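Local coordinates for protein methylocystis parvus OBBP MbnE (Methylocystis parvus OBBP, PDB 5ICQ) that probably binds methanobactin in the periplasm for transport, as a member of the family 5 bacterial extracellular solute-binding proteins, at residues A[227-232]-A[236-241]. Numbering follows the deposited sequence.
Sequences YVVADV and ARLLLK. With SO4 (sulfate ion), chain B.
V228 and K241 exchange two nearly straight backbone hydrogen bonds, V228 N to K241 O (2.9 Å) and K241 N to V228 O (3.0 Å), which define an antiparallel hydrogen-bonded pair. Past the non-hydrogen-bonded pair V229 and L240, L239 O takes A230 N at 2.8 Å and, weakly, D231 N at 3.3 Å. Two residues opposite one, the pairing moving by one residue past V229, make a classic beta bulge; beyond it L239 N bonds D231 O.

The ionic contact lies on the face of D231 and L239. The R237 chain bends twice beyond CB (chi2 99°, chi3 70°), bringing NH1 to D231 OD2 at 2.8 Å in a salt bridge, on the anti side but tilted out of the carboxylate plane, which stands 83° from the guanidinium plane. L239 CB lies over one guanidinium face, while NH2 donates to O4 and O2 of a sulfate, likely a crystallisation additive. A leucine in place of R237 would probably leave D231 and D264 without their shared positive mate.

Apolar packing occupies the other face: V229 CG1 meets L238 CD1 at 3.6 Å, the two side chains crossing at about a right angle, and V229 CG2 meets L240 CD2 at 3.9 Å.

This beta hairpin forms one side of a four-stranded mixed sheet: strand 227-233 is outermost, and strand 237-242 pairs also with strand 262-268, where D264 forms a salt bridge with R237 NE.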
# COMPACT_ATOMS: atom_id res chain seq x y z
N TYR A 227 8.33 -23.16 -4.34
CA TYR A 227 7.73 -24.02 -3.34
C TYR A 227 6.44 -24.63 -3.86
O TYR A 227 5.71 -24.01 -4.64
CB TYR A 227 7.41 -23.26 -2.04
CG TYR A 227 8.63 -22.73 -1.35
CD1 TYR A 227 9.37 -23.53 -0.47
CD2 TYR A 227 9.08 -21.44 -1.61
CE1 TYR A 227 10.52 -23.03 0.16
CE2 TYR A 227 10.23 -20.94 -1.00
CZ TYR A 227 10.94 -21.74 -0.12
OH TYR A 227 12.08 -21.24 0.47
N VAL A 228 6.14 -25.83 -3.38
CA VAL A 228 4.84 -26.44 -3.59
C VAL A 228 4.10 -26.49 -2.26
O VAL A 228 4.69 -26.43 -1.18
CB VAL A 228 4.95 -27.86 -4.20
CG1 VAL A 228 5.79 -27.82 -5.46
CG2 VAL A 228 5.54 -28.83 -3.17
N VAL A 229 2.77 -26.60 -2.36
CA VAL A 229 1.93 -26.72 -1.17
C VAL A 229 1.96 -28.18 -0.72
O VAL A 229 1.46 -29.06 -1.43
CB VAL A 229 0.50 -26.24 -1.44
CG1 VAL A 229 -0.36 -26.47 -0.20
CG2 VAL A 229 0.51 -24.77 -1.80
N ALA A 230 2.56 -28.43 0.44
CA ALA A 230 2.78 -29.78 0.94
C ALA A 230 1.72 -30.24 1.92
O ALA A 230 1.42 -31.43 1.97
CB ALA A 230 4.15 -29.86 1.62
N ASP A 231 1.14 -29.33 2.69
CA ASP A 231 0.09 -29.70 3.63
C ASP A 231 -0.75 -28.48 3.92
O ASP A 231 -0.25 -27.35 3.93
CB ASP A 231 0.68 -30.25 4.94
CG ASP A 231 -0.39 -30.82 5.87
OD1 ASP A 231 -1.17 -31.68 5.41
OD2 ASP A 231 -0.47 -30.38 7.03
N VAL A 232 -2.05 -28.69 4.13
CA VAL A 232 -2.93 -27.59 4.49
C VAL A 232 -3.94 -28.09 5.51
O VAL A 232 -4.54 -29.16 5.35
CB VAL A 232 -3.65 -26.99 3.26
CG1 VAL A 232 -4.34 -28.06 2.47
CG2 VAL A 232 -4.66 -25.91 3.70
N ALA A 236 -5.62 -23.17 10.11
CA ALA A 236 -4.60 -23.56 11.08
C ALA A 236 -3.20 -23.40 10.52
O ALA A 236 -2.40 -22.66 11.10
CB ALA A 236 -4.83 -25.00 11.55
N ARG A 237 -2.88 -24.06 9.41
CA ARG A 237 -1.51 -23.99 8.91
C ARG A 237 -1.49 -24.26 7.42
O ARG A 237 -2.33 -24.98 6.88
CB ARG A 237 -0.58 -24.96 9.65
CG ARG A 237 -0.84 -26.44 9.42
CD ARG A 237 0.12 -27.03 8.38
NE ARG A 237 1.48 -27.13 8.89
CZ ARG A 237 2.15 -28.26 9.05
NH1 ARG A 237 1.60 -29.43 8.73
NH2 ARG A 237 3.39 -28.23 9.52
N LEU A 238 -0.50 -23.66 6.76
CA LEU A 238 -0.15 -23.95 5.38
C LEU A 238 1.34 -24.28 5.37
O LEU A 238 2.15 -23.48 5.84
CB LEU A 238 -0.45 -22.74 4.48
CG LEU A 238 0.05 -22.82 3.04
CD1 LEU A 238 -0.62 -23.98 2.34
CD2 LEU A 238 -0.20 -21.49 2.30
N LEU A 239 1.69 -25.47 4.88
CA LEU A 239 3.09 -25.89 4.82
C LEU A 239 3.56 -25.88 3.38
O LEU A 239 2.99 -26.57 2.52
CB LEU A 239 3.28 -27.28 5.43
CG LEU A 239 4.73 -27.80 5.38
CD1 LEU A 239 5.66 -26.98 6.27
CD2 LEU A 239 4.80 -29.29 5.74
N LEU A 240 4.61 -25.10 3.12
CA LEU A 240 5.26 -25.04 1.82
C LEU A 240 6.56 -25.82 1.89
O LEU A 240 7.29 -25.75 2.88
CB LEU A 240 5.56 -23.60 1.43
CG LEU A 240 4.37 -22.65 1.45
CD1 LEU A 240 4.80 -21.28 0.96
CD2 LEU A 240 3.24 -23.22 0.58
N LYS A 241 6.86 -26.57 0.83
CA LYS A 241 8.09 -27.34 0.77
C LYS A 241 8.76 -27.06 -0.57
O LYS A 241 8.09 -26.97 -1.60
CB LYS A 241 7.80 -28.84 0.93
CG LYS A 241 9.03 -29.72 0.87
CD LYS A 241 8.71 -31.11 1.39
CE LYS A 241 9.96 -31.98 1.43
NZ LYS A 241 9.60 -33.36 1.87
S SO4 B . 4.81 -31.57 10.05
O1 SO4 B . 4.27 -32.30 8.90
O2 SO4 B . 3.73 -31.12 10.92
O3 SO4 B . 5.70 -32.44 10.82
O4 SO4 B . 5.55 -30.42 9.55